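Local coordinates for 11S globulin seed storage protein (Amaranthus hypochondriacus, PDB 3QAC) that probably serves as a nutrient reservoir of the seed, a storage globulin whose precursor yields the disulfide-linked acidic and basic chains of each subunit, at residues V310-L315 with T402-M407. Sequence-based numbering, arbitrary orientation.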
ATOM      1  N   VAL A 310      18.519   2.248 -12.590  1.00 47.50           N
ATOM      2  CA  VAL A 310      17.937   0.923 -12.576  1.00 47.47           C
ATOM      3  C   VAL A 310      16.502   1.074 -12.118  1.00 47.10           C
ATOM      4  O   VAL A 310      16.236   1.499 -10.982  1.00 44.16           O
ATOM      5  CB  VAL A 310      18.637   0.006 -11.590  1.00 44.91           C
ATOM      6  CG1 VAL A 310      18.158  -1.426 -11.792  1.00 41.48           C
ATOM      7  CG2 VAL A 310      20.118   0.105 -11.765  1.00 38.95           C
ATOM      8  N   ASN A 311      15.587   0.744 -13.016  1.00 44.58           N
ATOM      9  CA  ASN A 311      14.169   0.733 -12.710  1.00 39.72           C
ATOM     10  C   ASN A 311      13.498  -0.486 -13.331  1.00 32.63           C
ATOM     11  O   ASN A 311      14.149  -1.480 -13.603  1.00 35.39           O
ATOM     12  CB  ASN A 311      13.500   2.032 -13.148  1.00 40.91           C
ATOM     13  CG  ASN A 311      13.620   2.285 -14.650  1.00 43.55           C
ATOM     14  OD1 ASN A 311      13.859   1.369 -15.435  1.00 42.12           O
ATOM     15  ND2 ASN A 311      13.444   3.539 -15.046  1.00 43.01           N
ATOM     16  N   SER A 312      12.192  -0.405 -13.519  1.00 32.60           N
ATOM     17  CA  SER A 312      11.390  -1.553 -13.905  1.00 42.51           C
ATOM     18  C   SER A 312      11.575  -1.959 -15.366  1.00 42.55           C
ATOM     19  O   SER A 312      11.142  -3.033 -15.763  1.00 47.84           O
ATOM     20  CB  SER A 312       9.912  -1.255 -13.664  1.00 46.11           C
ATOM     21  OG  SER A 312       9.647  -1.056 -12.293  1.00 44.19           O
ATOM     22  N   PHE A 313      12.207  -1.101 -16.159  1.00 45.64           N
ATOM     23  CA  PHE A 313      12.408  -1.375 -17.585  1.00 49.26           C
ATOM     24  C   PHE A 313      13.675  -2.181 -17.854  1.00 47.93           C
ATOM     25  O   PHE A 313      13.652  -3.132 -18.625  1.00 45.17           O
ATOM     26  CB  PHE A 313      12.378  -0.079 -18.396  1.00 46.24           C
ATOM     27  CG  PHE A 313      11.214   0.790 -18.049  1.00 57.02           C
ATOM     28  CD1 PHE A 313       9.932   0.433 -18.440  1.00 63.03           C
ATOM     29  CD2 PHE A 313      11.388   1.933 -17.280  1.00 59.27           C
ATOM     30  CE1 PHE A 313       8.842   1.215 -18.090  1.00 69.04           C
ATOM     31  CE2 PHE A 313      10.308   2.730 -16.928  1.00 62.79           C
ATOM     32  CZ  PHE A 313       9.030   2.367 -17.331  1.00 70.63           C
ATOM     33  N   ASN A 314      14.778  -1.834 -17.210  1.00 39.68           N
ATOM     34  CA  ASN A 314      15.954  -2.671 -17.365  1.00 42.43           C
ATOM     35  C   ASN A 314      16.047  -3.748 -16.290  1.00 43.92           C
ATOM     36  O   ASN A 314      16.787  -4.713 -16.440  1.00 47.00           O
ATOM     37  CB  ASN A 314      17.232  -1.836 -17.450  1.00 44.47           C
ATOM     38  CG  ASN A 314      17.319  -0.798 -16.351  1.00 45.30           C
ATOM     39  OD1 ASN A 314      17.867   0.287 -16.544  1.00 49.03           O
ATOM     40  ND2 ASN A 314      16.758  -1.118 -15.204  1.00 38.81           N
ATOM     41  N   LEU A 315      15.294  -3.585 -15.205  1.00 45.48           N
ATOM     42  CA  LEU A 315      15.223  -4.619 -14.171  1.00 41.23           C
ATOM     43  C   LEU A 315      13.761  -4.837 -13.801  1.00 44.49           C
ATOM     44  O   LEU A 315      13.239  -4.212 -12.863  1.00 39.12           O
ATOM     45  CB  LEU A 315      16.060  -4.234 -12.948  1.00 41.66           C
ATOM     46  CG  LEU A 315      16.421  -5.372 -11.983  1.00 42.80           C
ATOM     47  CD1 LEU A 315      16.649  -6.666 -12.726  1.00 48.97           C
ATOM     48  CD2 LEU A 315      17.643  -5.031 -11.165  1.00 43.77           C
ATOM     49  N   THR A 402      13.308   4.617  -2.807  1.00 30.41           N
ATOM     50  CA  THR A 402      12.222   3.904  -2.145  1.00 30.41           C
ATOM     51  C   THR A 402      10.934   3.864  -2.951  1.00 32.32           C
ATOM     52  O   THR A 402       9.863   3.863  -2.371  1.00 32.87           O
ATOM     53  CB  THR A 402      11.890   4.534  -0.791  1.00 30.77           C
ATOM     54  OG1 THR A 402      11.397   5.854  -1.007  1.00 28.09           O
ATOM     55  CG2 THR A 402      13.137   4.607   0.085  1.00 32.49           C
ATOM     56  N   SER A 403      11.018   3.854  -4.279  1.00 34.60           N
ATOM     57  CA  SER A 403       9.829   3.535  -5.071  1.00 36.72           C
ATOM     58  C   SER A 403      10.173   3.065  -6.455  1.00 39.85           C
ATOM     59  O   SER A 403      11.323   3.096  -6.870  1.00 36.39           O
ATOM     60  CB  SER A 403       8.874   4.717  -5.176  1.00 38.19           C
ATOM     61  OG  SER A 403       9.300   5.617  -6.176  1.00 41.03           O
ATOM     62  N   GLU A 404       9.140   2.624  -7.159  1.00 43.18           N
ATOM     63  CA  GLU A 404       9.283   2.121  -8.506  1.00 41.25           C
ATOM     64  C   GLU A 404       9.611   3.291  -9.431  1.00 35.95           C
ATOM     65  O   GLU A 404       9.048   4.369  -9.294  1.00 38.43           O
ATOM     66  CB  GLU A 404       7.986   1.429  -8.927  1.00 40.61           C
ATOM     67  CG  GLU A 404       7.921   1.117 -10.405  1.00 47.20           C
ATOM     68  CD  GLU A 404       6.911   0.042 -10.730  1.00 52.13           C
ATOM     69  OE1 GLU A 404       5.897  -0.064  -9.990  1.00 52.46           O
ATOM     70  OE2 GLU A 404       7.136  -0.695 -11.723  1.00 46.99           O
ATOM     71  N   ASN A 405      10.547   3.091 -10.348  1.00 42.24           N
ATOM     72  CA  ASN A 405      10.849   4.122 -11.337  1.00 44.98           C
ATOM     73  C   ASN A 405      10.778   5.496 -10.703  1.00 47.25           C
ATOM     74  O   ASN A 405      10.005   6.351 -11.149  1.00 48.91           O
ATOM     75  CB  ASN A 405       9.839   4.096 -12.480  1.00 46.37           C
ATOM     76  CG  ASN A 405       9.467   2.697 -12.905  1.00 48.91           C
ATOM     77  OD1 ASN A 405       8.286   2.362 -12.959  1.00 55.57           O
ATOM     78  ND2 ASN A 405      10.464   1.878 -13.221  1.00 41.34           N
ATOM     79  N   ALA A 406      11.548   5.693  -9.639  1.00 45.88           N
ATOM     80  CA  ALA A 406      11.686   7.012  -9.053  1.00 44.39           C
ATOM     81  C   ALA A 406      12.111   7.953 -10.173  1.00 47.15           C
ATOM     82  O   ALA A 406      12.932   7.611 -11.017  1.00 45.45           O
ATOM     83  CB  ALA A 406      12.723   7.001  -7.927  1.00 36.99           C
ATOM     84  N   MET A 407      11.531   9.137 -10.178  1.00 48.81           N
ATOM     85  CA  MET A 407      11.788  10.109 -11.205  1.00 46.33           C
ATOM     86  C   MET A 407      12.261  11.330 -10.468  1.00 41.16           C
ATOM     87  O   MET A 407      11.736  11.636  -9.406  1.00 40.05           O
ATOM     88  CB  MET A 407      10.474  10.468 -11.875  1.00 46.42           C
ATOM     89  CG  MET A 407      10.608  10.951 -13.279  1.00 53.37           C
ATOM     90  SD  MET A 407      10.020   9.646 -14.370  1.00 86.53           S
ATOM     91  CE  MET A 407      11.565   9.063 -15.087  1.00 63.77           C
TER
HETATM   92  O   HOH W   1      12.274   6.166 -13.623  1.00 51.86           O
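Ser312 and Glu404 tie two surface loops of the C-terminal cupin domain together by a polar, loop-to-loop contact, a worked example of two β-sheet end loops joined by one direct side-chain bond and a water bridge. Loop 310-315 follows strand 305-310 and loop 402-407 follows strand 394-401; in the sheet, strand 324-330 runs between these two strands. The direct link is short: Ser312 OG donates to Glu404 OE2 over 2.6 Å, meeting the carboxylate on its anti side, 26° out of its plane. Glu404 reaches that hydroxyl because its CG stands anti to the backbone N (chi1 168°) and the chain stays extended beyond. Replacing Glu404 with an alanine would probably leave the Ser312 hydroxyl without this acceptor and open a gap beside Arg319 of helix 318-321, which the glutamate side chain also touches. Beside this bond, the Asn405 side chain lies against Asn311, Ser312 and Phe313, its amide plane 17° from that of the Phe313 ring. A water forms a second bridge, accepting from Asn311 ND2 and donating to Ala406 O. The other branch of the Asn311 amide, OD1, closes an Asx turn, accepting from Phe313 N at 3.1 Å, the donor above the carbonyl plane.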